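Local structure of major capsid protein P2 (2VVF) at residues 29-34 and 132-137. The protein forms the trimeric building block of the capsid of the marine lipid-containing bacteriophage PM2, each subunit carrying two jelly rolls. Numbering follows the deposited sequence.
Sequences YEVIDL and IAQKSV
The Tyr29 ring receives the methyl of Ala133 at its edge, in plane, with CE1 3.8 Å from Ala133 CB, while the Lys135 chain runs alongside, its CD approaching obliquely; the phenol OH bonds Pro24 O. On the other sheet face, the Gln134 amide lies beside Val31 and meets the Asp33 carboxylate, the planes 54° apart. Gln134 NE2 donates to the syn lone pair of Asp33 OD2 at 3.1 Å, nearly straight (163°) and close to the amide plane. The antiparallel strands are bonded by Asp33 N to Ile132 O and Gln134 N to Val31 O, both 2.9 Å. A classic beta bulge interrupts them: Gln134 O accepts Glu30 N at 3.0 Å and, weakly, Val31 N, shifting the register by one. With Glu30 CG anti to its carbonyl carbon (chi1 -49°), OE2 reaches a weak bond from Ser136 OG, while OE1 forms a salt bridge with Arg2. Asp33 OD1 is hydrogen-bonded to Ser82 OG and to Gln209 NE2 of a second subunit, whose Gln209 OE1 accepts Gln134 NE2 and whose Tyr210 OH bonds Gln134 OE1. The buried amide-carboxylate pair thus links two strands of the N-terminal jelly roll, and its side-chain bonds continue across the trimer interface.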
ATOM      1  N   TYR A  29      21.623   0.429  10.973  1.00 28.06           N
ATOM      2  CA  TYR A  29      20.862   1.668  10.859  1.00 27.44           C
ATOM      3  C   TYR A  29      19.857   1.554   9.720  1.00 30.70           C
ATOM      4  O   TYR A  29      20.233   1.545   8.546  1.00 30.16           O
ATOM      5  CB  TYR A  29      21.796   2.855  10.607  1.00 28.59           C
ATOM      6  CG  TYR A  29      22.691   3.191  11.776  1.00 30.25           C
ATOM      7  CD1 TYR A  29      22.273   4.070  12.768  1.00 32.11           C
ATOM      8  CD2 TYR A  29      23.955   2.627  11.891  1.00 30.98           C
ATOM      9  CE1 TYR A  29      23.089   4.375  13.842  1.00 32.79           C
ATOM     10  CE2 TYR A  29      24.780   2.929  12.959  1.00 31.89           C
ATOM     11  CZ  TYR A  29      24.341   3.802  13.932  1.00 39.12           C
ATOM     12  OH  TYR A  29      25.156   4.105  14.999  1.00 40.20           O
ATOM     13  N   GLU A  30      18.580   1.464  10.069  1.00 26.76           N
ATOM     14  CA  GLU A  30      17.526   1.360   9.069  1.00 26.32           C
ATOM     15  C   GLU A  30      17.149   2.740   8.545  1.00 29.70           C
ATOM     16  O   GLU A  30      16.976   2.934   7.339  1.00 29.16           O
ATOM     17  CB  GLU A  30      16.299   0.673   9.668  1.00 27.69           C
ATOM     18  CG  GLU A  30      16.614  -0.614  10.406  1.00 36.91           C
ATOM     19  CD  GLU A  30      15.376  -1.443  10.683  1.00 54.64           C
ATOM     20  OE1 GLU A  30      14.266  -0.873  10.681  1.00 49.02           O
ATOM     21  OE2 GLU A  30      15.514  -2.664  10.905  1.00 48.15           O
ATOM     22  N   VAL A  31      17.023   3.695   9.461  1.00 26.08           N
ATOM     23  CA  VAL A  31      16.675   5.067   9.107  1.00 25.75           C
ATOM     24  C   VAL A  31      17.355   6.057  10.042  1.00 29.64           C
ATOM     25  O   VAL A  31      17.519   5.792  11.234  1.00 29.26           O
ATOM     26  CB  VAL A  31      15.149   5.293   9.103  1.00 29.40           C
ATOM     27  CG1 VAL A  31      14.820   6.670   8.551  1.00 28.99           C
ATOM     28  CG2 VAL A  31      14.443   4.208   8.304  1.00 29.21           C
ATOM     29  N   ILE A  32      17.739   7.204   9.492  1.00 25.85           N
ATOM     30  CA  ILE A  32      18.363   8.264  10.272  1.00 25.33           C
ATOM     31  C   ILE A  32      17.604   9.566  10.026  1.00 28.65           C
ATOM     32  O   ILE A  32      17.604  10.096   8.913  1.00 28.00           O
ATOM     33  CB  ILE A  32      19.866   8.404   9.953  1.00 28.31           C
ATOM     34  CG1 ILE A  32      20.656   7.276  10.623  1.00 28.64           C
ATOM     35  CG2 ILE A  32      20.379   9.766  10.404  1.00 28.86           C
ATOM     36  CD1 ILE A  32      22.058   7.103  10.081  1.00 35.02           C
ATOM     37  N   ASP A  33      16.928  10.054  11.062  1.00 25.01           N
ATOM     38  CA  ASP A  33      16.147  11.281  10.957  1.00 24.80           C
ATOM     39  C   ASP A  33      16.972  12.503  11.342  1.00 28.51           C
ATOM     40  O   ASP A  33      17.362  12.662  12.497  1.00 28.06           O
ATOM     41  CB  ASP A  33      14.885  11.191  11.818  1.00 26.53           C
ATOM     42  CG  ASP A  33      14.088   9.924  11.556  1.00 36.36           C
ATOM     43  OD1 ASP A  33      13.890   9.577  10.373  1.00 37.00           O
ATOM     44  OD2 ASP A  33      13.664   9.272  12.533  1.00 42.02           O
ATOM     45  N   LEU A  34      17.233  13.366  10.366  1.00 25.05           N
ATOM     46  CA  LEU A  34      18.017  14.570  10.604  1.00 24.86           C
ATOM     47  C   LEU A  34      17.139  15.810  10.710  1.00 29.15           C
ATOM     48  O   LEU A  34      16.504  16.220   9.740  1.00 28.74           O
ATOM     49  CB  LEU A  34      19.067  14.757   9.505  1.00 24.85           C
ATOM     50  CG  LEU A  34      19.908  16.036   9.582  1.00 29.38           C
ATOM     51  CD1 LEU A  34      20.822  16.008  10.797  1.00 29.35           C
ATOM     52  CD2 LEU A  34      20.709  16.233   8.304  1.00 31.81           C
ATOM     53  N   ILE A 132      18.390  11.407  14.950  1.00 24.34           N
ATOM     54  CA  ILE A 132      17.795  10.294  15.675  1.00 23.84           C
ATOM     55  C   ILE A 132      17.992   9.044  14.825  1.00 27.14           C
ATOM     56  O   ILE A 132      17.879   9.096  13.602  1.00 26.60           O
ATOM     57  CB  ILE A 132      16.300  10.542  15.961  1.00 26.96           C
ATOM     58  CG1 ILE A 132      16.132  11.502  17.142  1.00 27.31           C
ATOM     59  CG2 ILE A 132      15.581   9.224  16.231  1.00 27.53           C
ATOM     60  CD1 ILE A 132      14.710  11.985  17.341  1.00 33.33           C
ATOM     61  N   ALA A 133      18.307   7.927  15.469  1.00 23.45           N
ATOM     62  CA  ALA A 133      18.544   6.689  14.740  1.00 23.08           C
ATOM     63  C   ALA A 133      17.543   5.580  15.046  1.00 27.11           C
ATOM     64  O   ALA A 133      17.274   5.265  16.206  1.00 26.55           O
ATOM     65  CB  ALA A 133      19.964   6.198  14.972  1.00 23.75           C
ATOM     66  N   GLN A 134      17.010   4.980  13.987  1.00 23.82           N
ATOM     67  CA  GLN A 134      16.108   3.844  14.115  1.00 23.68           C
ATOM     68  C   GLN A 134      16.970   2.634  13.772  1.00 28.34           C
ATOM     69  O   GLN A 134      17.241   2.365  12.601  1.00 28.08           O
ATOM     70  CB  GLN A 134      14.946   3.958  13.125  1.00 24.81           C
ATOM     71  CG  GLN A 134      14.162   5.253  13.231  1.00 32.47           C
ATOM     72  CD  GLN A 134      12.978   5.283  12.293  1.00 43.78           C
ATOM     73  OE1 GLN A 134      12.381   4.249  11.999  1.00 37.92           O
ATOM     74  NE2 GLN A 134      12.636   6.471  11.807  1.00 33.87           N
ATOM     75  N   LYS A 135      17.463   1.954  14.799  1.00 25.32           N
ATOM     76  CA  LYS A 135      18.369   0.834  14.595  1.00 25.25           C
ATOM     77  C   LYS A 135      17.770  -0.541  14.859  1.00 29.91           C
ATOM     78  O   LYS A 135      16.675  -0.672  15.405  1.00 29.48           O
ATOM     79  CB  LYS A 135      19.640   1.019  15.427  1.00 27.48           C
ATOM     80  CG  LYS A 135      20.052   2.469  15.628  1.00 37.63           C
ATOM     81  CD  LYS A 135      21.074   2.602  16.745  1.00 45.54           C
ATOM     82  CE  LYS A 135      22.173   1.561  16.611  1.00 53.81           C
ATOM     83  NZ  LYS A 135      23.177   1.663  17.707  1.00 61.54           N
ATOM     84  N   SER A 136      18.520  -1.564  14.464  1.00 27.01           N
ATOM     85  CA  SER A 136      18.129  -2.951  14.658  1.00 27.05           C
ATOM     86  C   SER A 136      19.405  -3.765  14.850  1.00 31.58           C
ATOM     87  O   SER A 136      20.506  -3.217  14.793  1.00 31.08           O
ATOM     88  CB  SER A 136      17.340  -3.463  13.448  1.00 30.59           C
ATOM     89  OG  SER A 136      18.170  -3.603  12.307  1.00 39.40           O
ATOM     90  N   VAL A 137      19.260  -5.067  15.079  1.00 28.79           N
ATOM     91  CA  VAL A 137      20.414  -5.934  15.291  1.00 28.96           C
ATOM     92  C   VAL A 137      21.502  -5.753  14.233  1.00 33.66           C
ATOM     93  O   VAL A 137      21.212  -5.528  13.056  1.00 33.51           O
ATOM     94  CB  VAL A 137      20.007  -7.409  15.467  1.00 32.88           C
ATOM     95  CG1 VAL A 137      19.824  -8.076  14.117  1.00 32.62           C
ATOM     96  CG2 VAL A 137      21.041  -8.149  16.303  1.00 32.67           C
TER